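Local atomic coordinates of putative short-chain dehydrogenase/reductase (Burkholderia xenovorans, PDB entry 5K9Z), a protein that probably catalyses NAD(P)-dependent oxidation of an alcohol group or the reverse reduction of a carbonyl. Residues D90-Y102 with A115-I128. Numbering follows the deposited sequence.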
loop_
_atom_site.group_PDB
_atom_site.type_symbol
_atom_site.label_atom_id
_atom_site.label_comp_id
_atom_site.label_asym_id
_atom_site.label_seq_id
_atom_site.Cartn_x
_atom_site.Cartn_y
_atom_site.Cartn_z
ATOM N N ASP C 90 -23.544 -1.527 20.175
ATOM C CA ASP C 90 -22.515 -2.541 19.969
ATOM C C ASP C 90 -21.679 -2.307 18.727
ATOM O O ASP C 90 -20.504 -2.682 18.704
ATOM C CB ASP C 90 -23.154 -3.919 19.881
ATOM C CG ASP C 90 -23.844 -4.299 21.159
ATOM O OD1 ASP C 90 -23.129 -4.462 22.166
ATOM O OD2 ASP C 90 -25.084 -4.449 21.157
ATOM N N CYS C 91 -22.260 -1.709 17.693
ATOM C CA CYS C 91 -21.570 -1.548 16.427
ATOM C C CYS C 91 -21.942 -0.200 15.836
ATOM O O CYS C 91 -23.122 0.156 15.795
ATOM C CB CYS C 91 -21.924 -2.682 15.455
ATOM S SG CYS C 91 -21.116 -2.494 13.850
ATOM N N MET C 92 -20.936 0.565 15.428
ATOM C CA MET C 92 -21.129 1.840 14.747
ATOM C C MET C 92 -20.576 1.724 13.333
ATOM O O MET C 92 -19.437 1.286 13.156
ATOM C CB MET C 92 -20.414 2.962 15.488
ATOM C CG MET C 92 -20.464 4.301 14.769
ATOM S SD MET C 92 -22.080 5.061 14.931
ATOM C CE MET C 92 -21.805 6.675 14.192
ATOM N N VAL C 93 -21.350 2.134 12.331
ATOM C CA VAL C 93 -20.890 2.098 10.941
ATOM C C VAL C 93 -20.890 3.522 10.395
ATOM O O VAL C 93 -21.951 4.107 10.150
ATOM C CB VAL C 93 -21.741 1.165 10.073
ATOM C CG1 VAL C 93 -21.208 1.147 8.638
ATOM C CG2 VAL C 93 -21.706 -0.251 10.629
ATOM N N ASN C 94 -19.699 4.085 10.198
ATOM C CA ASN C 94 -19.544 5.413 9.610
ATOM C C ASN C 94 -19.518 5.249 8.103
ATOM O O ASN C 94 -18.496 4.865 7.534
ATOM C CB ASN C 94 -18.266 6.081 10.089
ATOM C CG ASN C 94 -18.234 6.251 11.579
ATOM O OD1 ASN C 94 -19.140 6.848 12.155
ATOM N ND2 ASN C 94 -17.211 5.695 12.221
ATOM N N ASN C 95 -20.646 5.527 7.460
ATOM C CA ASN C 95 -20.807 5.312 6.032
ATOM C C ASN C 95 -21.472 6.528 5.398
ATOM O O ASN C 95 -22.405 7.109 5.966
ATOM C CB ASN C 95 -21.627 4.042 5.775
ATOM C CG ASN C 95 -22.124 3.947 4.342
ATOM O OD1 ASN C 95 -23.291 4.235 4.057
ATOM N ND2 ASN C 95 -21.243 3.565 3.437
ATOM N N ALA C 96 -20.985 6.917 4.221
ATOM C CA ALA C 96 -21.608 7.993 3.457
ATOM C C ALA C 96 -21.504 7.669 1.978
ATOM O O ALA C 96 -20.422 7.327 1.491
ATOM C CB ALA C 96 -20.955 9.350 3.748
ATOM N N GLY C 97 -22.640 7.722 1.286
ATOM C CA GLY C 97 -22.677 7.619 -0.162
ATOM C C GLY C 97 -22.477 8.996 -0.749
ATOM O O GLY C 97 -23.446 9.672 -1.107
ATOM N N PHE C 98 -21.227 9.446 -0.800
ATOM C CA PHE C 98 -20.942 10.857 -1.028
ATOM C C PHE C 98 -19.540 10.975 -1.606
ATOM O O PHE C 98 -18.633 10.271 -1.160
ATOM C CB PHE C 98 -21.052 11.653 0.281
ATOM C CG PHE C 98 -20.770 13.124 0.127
ATOM C CD1 PHE C 98 -21.777 14.004 -0.241
ATOM C CD2 PHE C 98 -19.496 13.628 0.344
ATOM C CE1 PHE C 98 -21.522 15.376 -0.370
ATOM C CE2 PHE C 98 -19.235 14.992 0.200
ATOM C CZ PHE C 98 -20.241 15.862 -0.157
ATOM N N VAL C 99 -19.364 11.859 -2.589
ATOM C CA VAL C 99 -18.076 12.043 -3.253
ATOM C C VAL C 99 -17.543 13.461 -3.066
ATOM O O VAL C 99 -16.386 13.653 -2.659
ATOM C CB VAL C 99 -18.159 11.689 -4.759
ATOM C CG1 VAL C 99 -16.796 11.879 -5.419
ATOM C CG2 VAL C 99 -18.639 10.265 -4.937
ATOM N N GLY C 100 -18.345 14.462 -3.430
ATOM C CA GLY C 100 -17.981 15.858 -3.213
ATOM C C GLY C 100 -17.146 16.443 -4.344
ATOM O O GLY C 100 -17.463 16.265 -5.535
ATOM N N ALA C 101 -16.080 17.142 -3.973
ATOM C CA ALA C 101 -15.310 17.901 -4.947
ATOM C C ALA C 101 -14.571 16.985 -5.910
ATOM O O ALA C 101 -14.010 15.955 -5.517
ATOM C CB ALA C 101 -14.315 18.807 -4.227
ATOM N N TYR C 102 -14.554 17.358 -7.182
ATOM C CA TYR C 102 -13.760 16.615 -8.152
ATOM C C TYR C 102 -13.207 17.618 -9.155
ATOM O O TYR C 102 -13.556 18.807 -9.135
ATOM C CB TYR C 102 -14.569 15.518 -8.883
ATOM C CG TYR C 102 -15.524 16.143 -9.838
ATOM C CD1 TYR C 102 -16.702 16.718 -9.380
ATOM C CD2 TYR C 102 -15.204 16.252 -11.197
ATOM C CE1 TYR C 102 -17.569 17.367 -10.251
ATOM C CE2 TYR C 102 -16.062 16.907 -12.078
ATOM C CZ TYR C 102 -17.245 17.470 -11.588
ATOM O OH TYR C 102 -18.116 18.134 -12.440
ATOM N N ALA C 115 -16.478 21.282 2.415
ATOM C CA ALA C 115 -17.724 20.522 2.368
ATOM C C ALA C 115 -17.459 19.025 2.210
ATOM O O ALA C 115 -18.134 18.201 2.838
ATOM C CB ALA C 115 -18.616 21.014 1.227
ATOM N N THR C 116 -16.497 18.656 1.357
ATOM C CA THR C 116 -16.198 17.240 1.144
ATOM C C THR C 116 -15.665 16.604 2.421
ATOM O O THR C 116 -16.161 15.564 2.865
ATOM C CB THR C 116 -15.191 17.064 0.005
ATOM O OG1 THR C 116 -15.712 17.634 -1.200
ATOM C CG2 THR C 116 -14.891 15.548 -0.246
ATOM N N LEU C 117 -14.677 17.250 3.051
ATOM C CA LEU C 117 -14.069 16.706 4.265
ATOM C C LEU C 117 -15.041 16.707 5.445
ATOM O O LEU C 117 -14.920 15.861 6.338
ATOM C CB LEU C 117 -12.794 17.486 4.596
ATOM C CG LEU C 117 -11.472 16.944 4.008
ATOM C CD1 LEU C 117 -11.543 16.679 2.524
ATOM C CD2 LEU C 117 -10.356 17.934 4.292
ATOM N N GLY C 118 -16.022 17.621 5.450
ATOM C CA GLY C 118 -17.001 17.641 6.529
ATOM C C GLY C 118 -17.795 16.353 6.602
ATOM O O GLY C 118 -18.017 15.806 7.688
ATOM N N VAL C 119 -18.178 15.820 5.440
ATOM C CA VAL C 119 -18.911 14.564 5.374
ATOM C C VAL C 119 -17.961 13.368 5.520
ATOM O O VAL C 119 -18.205 12.447 6.311
ATOM C CB VAL C 119 -19.705 14.482 4.051
ATOM C CG1 VAL C 119 -20.407 13.156 3.943
ATOM C CG2 VAL C 119 -20.704 15.679 3.889
ATOM N N LEU C 120 -16.896 13.335 4.717
ATOM C CA LEU C 120 -16.111 12.113 4.585
ATOM C C LEU C 120 -15.094 11.920 5.696
ATOM O O LEU C 120 -14.654 10.783 5.919
ATOM C CB LEU C 120 -15.411 12.073 3.220
ATOM C CG LEU C 120 -16.368 12.000 2.015
ATOM C CD1 LEU C 120 -15.626 11.928 0.672
ATOM C CD2 LEU C 120 -17.324 10.825 2.134
ATOM N N LEU C 121 -14.672 12.990 6.359
ATOM C CA LEU C 121 -13.677 12.898 7.422
ATOM C C LEU C 121 -14.234 13.366 8.760
ATOM O O LEU C 121 -14.198 12.598 9.731
ATOM C CB LEU C 121 -12.421 13.711 7.053
ATOM C CG LEU C 121 -11.358 13.842 8.152
ATOM C CD1 LEU C 121 -10.943 12.473 8.687
ATOM C CD2 LEU C 121 -10.141 14.607 7.631
ATOM N N ASP C 122 -14.756 14.601 8.845
ATOM C CA ASP C 122 -15.277 15.078 10.125
ATOM C C ASP C 122 -16.369 14.152 10.629
ATOM O O ASP C 122 -16.408 13.812 11.819
ATOM C CB ASP C 122 -15.835 16.500 9.990
ATOM C CG ASP C 122 -14.784 17.522 9.598
ATOM O OD1 ASP C 122 -13.576 17.259 9.741
ATOM O OD2 ASP C 122 -15.184 18.582 9.074
ATOM N N GLY C 123 -17.245 13.706 9.719
ATOM C CA GLY C 123 -18.324 12.808 10.105
ATOM C C GLY C 123 -17.823 11.509 10.712
ATOM O O GLY C 123 -18.454 10.939 11.611
ATOM N N VAL C 124 -16.698 11.007 10.213
ATOM C CA VAL C 124 -16.127 9.787 10.793
ATOM C C VAL C 124 -15.561 10.069 12.179
ATOM O O VAL C 124 -15.720 9.264 13.107
ATOM C CB VAL C 124 -15.062 9.203 9.856
ATOM C CG1 VAL C 124 -14.377 8.033 10.522
ATOM C CG2 VAL C 124 -15.698 8.803 8.547
ATOM N N PHE C 125 -14.858 11.198 12.332
ATOM C CA PHE C 125 -14.348 11.590 13.647
ATOM C C PHE C 125 -15.473 11.714 14.671
ATOM O O PHE C 125 -15.365 11.198 15.795
ATOM C CB PHE C 125 -13.562 12.897 13.541
ATOM C CG PHE C 125 -13.382 13.606 14.867
ATOM C CD1 PHE C 125 -12.689 13.008 15.909
ATOM C CD2 PHE C 125 -13.894 14.877 15.054
ATOM C CE1 PHE C 125 -12.529 13.672 17.126
ATOM C CE2 PHE C 125 -13.741 15.547 16.266
ATOM C CZ PHE C 125 -13.057 14.948 17.296
ATOM N N TYR C 126 -16.556 12.407 14.306
ATOM C CA TYR C 126 -17.671 12.560 15.243
ATOM C C TYR C 126 -18.263 11.204 15.597
ATOM O O TYR C 126 -18.578 10.940 16.763
ATOM C CB TYR C 126 -18.771 13.456 14.654
ATOM C CG TYR C 126 -18.353 14.849 14.226
ATOM C CD1 TYR C 126 -17.372 15.551 14.913
ATOM C CD2 TYR C 126 -18.927 15.451 13.106
ATOM C CE1 TYR C 126 -16.977 16.807 14.513
ATOM C CE2 TYR C 126 -18.548 16.735 12.700
ATOM C CZ TYR C 126 -17.570 17.397 13.402
ATOM O OH TYR C 126 -17.176 18.649 13.003
ATOM N N GLY C 127 -18.410 10.326 14.599
ATOM C CA GLY C 127 -18.954 9.005 14.861
ATOM C C GLY C 127 -18.059 8.167 15.759
ATOM O O GLY C 127 -18.537 7.472 16.655
ATOM N N ILE C 128 -16.748 8.199 15.524
ATOM C CA ILE C 128 -15.851 7.456 16.407
ATOM C C ILE C 128 -15.912 8.048 17.809
ATOM O O ILE C 128 -16.045 7.331 18.807
ATOM C CB ILE C 128 -14.414 7.457 15.856
ATOM C CG1 ILE C 128 -14.352 6.704 14.518
ATOM C CG2 ILE C 128 -13.427 6.807 16.881
ATOM C CD1 ILE C 128 -13.014 6.816 13.844
HETATM O O HOH W 1 -20.557 9.075 11.421
#
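Phe98 lays one ring face against Val119, whose CG2 stands 4.1 Å from the ring centroid and only 13° off the normal, a CH-pi contact in which the two side chains cross at about a right angle. With CB directed at the helix and CG anti to the backbone N, the ring is carried out over Val119. Its CD2-CE2 edge abuts Leu120 CG and Thr116 CA, both near the ring plane, while Gly100 N lies over the opposite face toward the rim. Ala96 extends this apolar patch, its CB 3.9 Å from Val119 CG1.

Polar grips flank the patch at both ends. Ala101 N donates to Thr116 OG1 (2.8 Å, 160°), a hydroxyl also hydrogen-bonded to Ala112 O; Gly100, without a side chain, lets Thr116 OG1 come to 3.5 Å from its CA. At the other end Asn94 points its amide at the helix, OD1 lying 3.5 Å from Gly127 CA. The Asn94 and Ile128 side chains cross at about a right angle. Met92 brings its CE to 3.7 Å from Gly127 CA.

Strand 91-94 runs almost antiparallel to the helix (171°), as expected of the central strand and following helix of a Rossmann fold; residues 94-97 spell the Asn-Asn-Ala-Gly motif of classical SDR enzymes. Residues 100-102 join a ladder with the second subunit, whose Phe272 packs on Phe98. The bare CA of Gly127 lets the Asn94 amide approach, so that a water donating to both links OD1 to Gly123 O while ND2 bonds Ser145 OG: one carboxamide joins its own strand to the helix and to strand 141-146.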